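Local atomic coordinates of MHC class I antigen (Ctenopharyngodon idella, PDB entry 5H5Z), a protein that probably presents short peptides to T cells at the cell surface, as a class I heavy chain paired with beta-2-microglobulin. Residues P19-F32 with F35-I49. Sequence-based numbering, arbitrary orientation.
Sequences PEFTAVGMVDDGQF and FDSNSMKAVPKTEWI
Phe35 forms a hydrogen-bonded antiparallel pair with Ala23, its O accepting from Ala23 N at 2.8 Å, nearly straight (172°), while its N donates to Ala23 O. In this hairpin of the alpha1 half of the class I platform, the Ala23 methyl lies against Phe35 CB (4.1 Å) on the face that carries the Phe21 and Phe35 rings. There the two rings meet rim to rim, planes at 69°, with Phe35 CD1 3.7 Å from Phe21 CD2; Leu65 of helix 55-82 packs on Phe35 and Phe72 meets Phe21 edge-to-face, so the pair joins sheet to helix.

Asp36 turns its CB against the ring of Pro19, and its carboxylate reaches forward over the turn: OD1 receives Ser39 N at 2.9 Å in an Asx motif that, with the backbone bond from Met40 N to Asp36 O, holds the start of the turn, while OD2 is hydrogen-bonded to Tyr34 OH. Ser37 prolongs the pairing past the strand. With OG set between its own N and carbonyl carbon (chi1 53°), it accepts from Phe21 N at 2.9 Å, while Ser37 N donates to Phe21 O; a water links OG to Glu20 N and Asn38 OD1. The Asn38 amide also crosses the Pro19 ring.

Beyond the loop, Lys45 N donates to Phe32 O at 2.7 Å, from well above the carbonyl plane, and the bent Lys45 chain crosses that of Gln31 at a slant, methylene against methylene. Thr46 caps the helix through a weak bond from Ile49 N; its OG1 sits over one face of the Trp48 indole, and its CG2 rests on Gln31 O. Trp48 CZ2 and CH2 lie against Phe32 CB, CZ2 at 3.7 Å, and CH2 against Val27 CG2, while Ile49 CG1 reaches the Phe32 ring edge.

Backbone bonds, the Ser37 hydroxyl and the Asp36 carboxylate thus hold the hairpin end and the turn, whereas the short helix meets residues 19-32 mainly through aromatic and aliphatic packing.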
loop_
_atom_site.group_PDB
_atom_site.type_symbol
_atom_site.label_atom_id
_atom_site.label_comp_id
_atom_site.label_asym_id
_atom_site.label_seq_id
_atom_site.Cartn_x
_atom_site.Cartn_y
_atom_site.Cartn_z
ATOM N N PRO A 19 7.322 -10.656 13.494
ATOM C CA PRO A 19 8.416 -11.628 13.378
ATOM C C PRO A 19 9.761 -10.975 13.057
ATOM O O PRO A 19 9.815 -9.791 12.724
ATOM C CB PRO A 19 7.980 -12.521 12.205
ATOM C CG PRO A 19 6.533 -12.238 11.993
ATOM C CD PRO A 19 6.351 -10.808 12.393
ATOM N N GLU A 20 10.838 -11.755 13.154
ATOM C CA GLU A 20 12.177 -11.279 12.813
ATOM C C GLU A 20 12.300 -10.900 11.343
ATOM O O GLU A 20 13.023 -9.969 10.995
ATOM C CB GLU A 20 13.218 -12.343 13.126
ATOM C CG GLU A 20 13.731 -12.316 14.547
ATOM C CD GLU A 20 14.931 -13.214 14.728
ATOM O OE1 GLU A 20 16.016 -12.687 15.052
ATOM O OE2 GLU A 20 14.792 -14.440 14.534
ATOM N N PHE A 21 11.598 -11.637 10.489
ATOM C CA PHE A 21 11.661 -11.423 9.052
ATOM C C PHE A 21 10.275 -11.562 8.454
ATOM O O PHE A 21 9.549 -12.496 8.787
ATOM C CB PHE A 21 12.614 -12.444 8.411
ATOM C CG PHE A 21 12.793 -12.268 6.931
ATOM C CD1 PHE A 21 13.730 -11.371 6.432
ATOM C CD2 PHE A 21 12.037 -13.016 6.031
ATOM C CE1 PHE A 21 13.905 -11.210 5.068
ATOM C CE2 PHE A 21 12.207 -12.861 4.661
ATOM C CZ PHE A 21 13.143 -11.955 4.179
ATOM N N THR A 22 9.919 -10.627 7.575
ATOM C CA THR A 22 8.683 -10.690 6.801
ATOM C C THR A 22 9.001 -10.380 5.337
ATOM O O THR A 22 9.743 -9.443 5.042
ATOM C CB THR A 22 7.632 -9.678 7.320
ATOM O OG1 THR A 22 7.395 -9.895 8.715
ATOM C CG2 THR A 22 6.309 -9.814 6.563
ATOM N N ALA A 23 8.450 -11.171 4.420
ATOM C CA ALA A 23 8.591 -10.890 3.000
ATOM C C ALA A 23 7.217 -10.857 2.348
ATOM O O ALA A 23 6.379 -11.724 2.610
ATOM C CB ALA A 23 9.470 -11.941 2.333
ATOM N N VAL A 24 6.989 -9.839 1.520
ATOM C CA VAL A 24 5.779 -9.741 0.694
ATOM C C VAL A 24 6.176 -9.594 -0.781
ATOM O O VAL A 24 7.071 -8.819 -1.117
ATOM C CB VAL A 24 4.882 -8.559 1.150
ATOM C CG1 VAL A 24 3.787 -8.250 0.133
ATOM C CG2 VAL A 24 4.280 -8.840 2.523
ATOM N N GLY A 25 5.518 -10.348 -1.660
ATOM C CA GLY A 25 5.732 -10.192 -3.091
ATOM C C GLY A 25 4.484 -9.657 -3.752
ATOM O O GLY A 25 3.372 -10.025 -3.366
ATOM N N MET A 26 4.675 -8.792 -4.744
ATOM C CA MET A 26 3.580 -8.083 -5.395
ATOM C C MET A 26 3.736 -8.081 -6.910
ATOM O O MET A 26 4.846 -7.935 -7.429
ATOM C CB MET A 26 3.533 -6.629 -4.907
ATOM C CG MET A 26 3.176 -6.454 -3.440
ATOM S SD MET A 26 3.465 -4.758 -2.913
ATOM C CE MET A 26 5.237 -4.770 -2.644
ATOM N N VAL A 27 2.618 -8.245 -7.615
ATOM C CA VAL A 27 2.558 -7.936 -9.034
ATOM C C VAL A 27 1.599 -6.763 -9.195
ATOM O O VAL A 27 0.470 -6.815 -8.692
ATOM C CB VAL A 27 2.138 -9.164 -9.872
ATOM C CG1 VAL A 27 1.877 -8.796 -11.333
ATOM C CG2 VAL A 27 3.229 -10.214 -9.795
ATOM N N ASP A 28 2.066 -5.707 -9.863
ATOM C CA ASP A 28 1.307 -4.452 -10.012
ATOM C C ASP A 28 0.843 -3.925 -8.654
ATOM O O ASP A 28 -0.285 -3.431 -8.502
ATOM C CB ASP A 28 0.125 -4.638 -10.989
ATOM C CG ASP A 28 0.579 -4.981 -12.407
ATOM O OD1 ASP A 28 1.803 -5.064 -12.656
ATOM O OD2 ASP A 28 -0.294 -5.168 -13.278
ATOM N N ASP A 29 1.734 -4.055 -7.668
ATOM C CA ASP A 29 1.518 -3.576 -6.297
ATOM C C ASP A 29 0.391 -4.287 -5.549
ATOM O O ASP A 29 -0.065 -3.818 -4.501
ATOM C CB ASP A 29 1.359 -2.050 -6.282
ATOM C CG ASP A 29 2.544 -1.346 -6.915
ATOM O OD1 ASP A 29 3.675 -1.529 -6.419
ATOM O OD2 ASP A 29 2.356 -0.623 -7.913
ATOM N N GLY A 30 -0.028 -5.434 -6.077
ATOM C CA GLY A 30 -0.991 -6.301 -5.412
ATOM C C GLY A 30 -0.288 -7.546 -4.910
ATOM O O GLY A 30 0.395 -8.234 -5.677
ATOM N N GLN A 31 -0.450 -7.839 -3.622
ATOM C CA GLN A 31 0.274 -8.941 -2.991
ATOM C C GLN A 31 -0.146 -10.300 -3.543
ATOM O O GLN A 31 -1.336 -10.586 -3.641
ATOM C CB GLN A 31 0.074 -8.941 -1.473
ATOM C CG GLN A 31 0.631 -10.202 -0.827
ATOM C CD GLN A 31 0.285 -10.365 0.641
ATOM O OE1 GLN A 31 1.092 -10.885 1.415
ATOM N NE2 GLN A 31 -0.918 -9.953 1.028
ATOM N N PHE A 32 0.833 -11.133 -3.889
ATOM C CA PHE A 32 0.549 -12.511 -4.299
ATOM C C PHE A 32 1.273 -13.554 -3.435
ATOM O O PHE A 32 0.983 -14.745 -3.532
ATOM C CB PHE A 32 0.857 -12.716 -5.795
ATOM C CG PHE A 32 2.326 -12.873 -6.103
ATOM C CD1 PHE A 32 3.141 -11.757 -6.262
ATOM C CD2 PHE A 32 2.894 -14.142 -6.241
ATOM C CE1 PHE A 32 4.494 -11.893 -6.539
ATOM C CE2 PHE A 32 4.252 -14.290 -6.521
ATOM C CZ PHE A 32 5.054 -13.164 -6.670
ATOM N N PHE A 35 5.663 -14.418 3.359
ATOM C CA PHE A 35 6.550 -15.266 4.161
ATOM C C PHE A 35 6.880 -14.552 5.460
ATOM O O PHE A 35 7.099 -13.342 5.468
ATOM C CB PHE A 35 7.851 -15.562 3.400
ATOM C CG PHE A 35 8.873 -16.360 4.189
ATOM C CD1 PHE A 35 9.768 -15.725 5.053
ATOM C CD2 PHE A 35 8.963 -17.741 4.045
ATOM C CE1 PHE A 35 10.714 -16.456 5.773
ATOM C CE2 PHE A 35 9.909 -18.475 4.752
ATOM C CZ PHE A 35 10.787 -17.836 5.620
ATOM N N ASP A 36 6.918 -15.304 6.555
ATOM C CA ASP A 36 7.545 -14.797 7.769
ATOM C C ASP A 36 8.333 -15.862 8.524
ATOM O O ASP A 36 8.170 -17.061 8.281
ATOM C CB ASP A 36 6.567 -13.996 8.665
ATOM C CG ASP A 36 5.599 -14.872 9.451
ATOM O OD1 ASP A 36 6.000 -15.932 9.975
ATOM O OD2 ASP A 36 4.425 -14.463 9.582
ATOM N N SER A 37 9.198 -15.406 9.429
ATOM C CA SER A 37 10.109 -16.294 10.148
ATOM C C SER A 37 9.458 -17.043 11.322
ATOM O O SER A 37 10.100 -17.892 11.953
ATOM C CB SER A 37 11.351 -15.525 10.608
ATOM O OG SER A 37 10.987 -14.374 11.347
ATOM N N ASN A 38 8.197 -16.730 11.611
ATOM C CA ASN A 38 7.419 -17.503 12.579
ATOM C C ASN A 38 6.861 -18.785 11.963
ATOM O O ASN A 38 7.014 -19.864 12.528
ATOM C CB ASN A 38 6.287 -16.665 13.179
ATOM C CG ASN A 38 6.781 -15.659 14.205
ATOM O OD1 ASN A 38 7.866 -15.804 14.768
ATOM N ND2 ASN A 38 5.976 -14.634 14.460
ATOM N N SER A 39 6.216 -18.662 10.805
ATOM C CA SER A 39 5.690 -19.835 10.103
ATOM C C SER A 39 6.783 -20.559 9.319
ATOM O O SER A 39 6.690 -21.765 9.098
ATOM C CB SER A 39 4.536 -19.447 9.175
ATOM O OG SER A 39 5.004 -18.770 8.020
ATOM N N MET A 40 7.813 -19.811 8.913
ATOM C CA MET A 40 8.906 -20.307 8.061
ATOM C C MET A 40 8.413 -20.917 6.752
ATOM O O MET A 40 9.028 -21.845 6.218
ATOM C CB MET A 40 9.803 -21.308 8.813
ATOM C CG MET A 40 10.692 -20.687 9.874
ATOM S SD MET A 40 11.962 -19.586 9.210
ATOM C CE MET A 40 12.986 -19.399 10.668
ATOM N N LYS A 41 7.301 -20.394 6.238
ATOM C CA LYS A 41 6.686 -20.940 5.034
ATOM C C LYS A 41 6.213 -19.827 4.113
ATOM O O LYS A 41 5.545 -18.893 4.555
ATOM C CB LYS A 41 5.518 -21.882 5.387
ATOM C CG LYS A 41 5.911 -23.125 6.190
ATOM C CD LYS A 41 6.782 -24.098 5.393
ATOM C CE LYS A 41 7.518 -25.096 6.291
ATOM N NZ LYS A 41 8.906 -24.692 6.702
ATOM N N ALA A 42 6.586 -19.921 2.840
ATOM C CA ALA A 42 6.077 -19.008 1.819
ATOM C C ALA A 42 4.736 -19.526 1.319
ATOM O O ALA A 42 4.604 -20.714 0.986
ATOM C CB ALA A 42 7.059 -18.886 0.668
ATOM N N VAL A 43 3.748 -18.637 1.258
ATOM C CA VAL A 43 2.376 -19.019 0.900
ATOM C C VAL A 43 1.748 -18.110 -0.170
ATOM O O VAL A 43 2.078 -16.913 -0.250
ATOM C CB VAL A 43 1.447 -19.083 2.143
ATOM C CG1 VAL A 43 1.858 -20.217 3.073
ATOM C CG2 VAL A 43 1.431 -17.754 2.885
ATOM N N PRO A 44 0.836 -18.675 -0.991
ATOM C CA PRO A 44 0.121 -17.925 -2.026
ATOM C C PRO A 44 -0.884 -16.946 -1.436
ATOM O O PRO A 44 -1.461 -17.215 -0.381
ATOM C CB PRO A 44 -0.624 -19.019 -2.802
ATOM C CG PRO A 44 -0.771 -20.143 -1.834
ATOM C CD PRO A 44 0.491 -20.113 -1.025
ATOM N N LYS A 45 -1.097 -15.829 -2.123
ATOM C CA LYS A 45 -2.071 -14.842 -1.669
ATOM C C LYS A 45 -3.102 -14.437 -2.730
ATOM O O LYS A 45 -3.956 -13.611 -2.457
ATOM C CB LYS A 45 -1.365 -13.601 -1.103
ATOM C CG LYS A 45 -0.530 -13.839 0.155
ATOM C CD LYS A 45 -1.347 -14.296 1.364
ATOM C CE LYS A 45 -2.330 -13.227 1.832
ATOM N NZ LYS A 45 -3.010 -13.601 3.103
ATOM N N THR A 46 -3.021 -15.007 -3.932
ATOM C CA THR A 46 -4.040 -14.767 -4.971
ATOM C C THR A 46 -4.507 -16.076 -5.596
ATOM O O THR A 46 -3.779 -17.069 -5.581
ATOM C CB THR A 46 -3.534 -13.865 -6.118
ATOM O OG1 THR A 46 -2.455 -14.516 -6.802
ATOM C CG2 THR A 46 -3.064 -12.526 -5.606
ATOM N N GLU A 47 -5.717 -16.071 -6.154
ATOM C CA GLU A 47 -6.227 -17.236 -6.879
ATOM C C GLU A 47 -5.371 -17.575 -8.099
ATOM O O GLU A 47 -5.162 -18.750 -8.401
ATOM C CB GLU A 47 -7.688 -17.036 -7.284
ATOM C CG GLU A 47 -8.666 -17.058 -6.117
ATOM C CD GLU A 47 -9.208 -18.443 -5.800
ATOM O OE1 GLU A 47 -8.401 -19.361 -5.534
ATOM O OE2 GLU A 47 -10.451 -18.605 -5.799
ATOM N N TRP A 48 -4.855 -16.557 -8.788
ATOM C CA TRP A 48 -4.082 -16.823 -10.010
ATOM C C TRP A 48 -2.747 -17.530 -9.765
ATOM O O TRP A 48 -2.321 -18.321 -10.604
ATOM C CB TRP A 48 -3.938 -15.588 -10.911
ATOM C CG TRP A 48 -3.280 -14.390 -10.290
ATOM C CD1 TRP A 48 -3.906 -13.272 -9.801
ATOM C CD2 TRP A 48 -1.875 -14.165 -10.130
ATOM N NE1 TRP A 48 -2.976 -12.375 -9.330
ATOM C CE2 TRP A 48 -1.722 -12.901 -9.513
ATOM C CE3 TRP A 48 -0.727 -14.920 -10.423
ATOM C CZ2 TRP A 48 -0.465 -12.367 -9.200
ATOM C CZ3 TRP A 48 0.521 -14.389 -10.110
ATOM C CH2 TRP A 48 0.640 -13.120 -9.499
ATOM N N ILE A 49 -2.087 -17.253 -8.637
ATOM C CA ILE A 49 -0.863 -17.985 -8.295
ATOM C C ILE A 49 -1.182 -19.399 -7.791
ATOM O O ILE A 49 -0.458 -20.344 -8.114
ATOM C CB ILE A 49 0.105 -17.197 -7.357
ATOM C CG1 ILE A 49 1.487 -17.862 -7.306
ATOM C CG2 ILE A 49 -0.459 -17.012 -5.951
ATOM C CD1 ILE A 49 2.295 -17.718 -8.579
HETATM O O HOH W 1 10.333 -14.649 13.908
#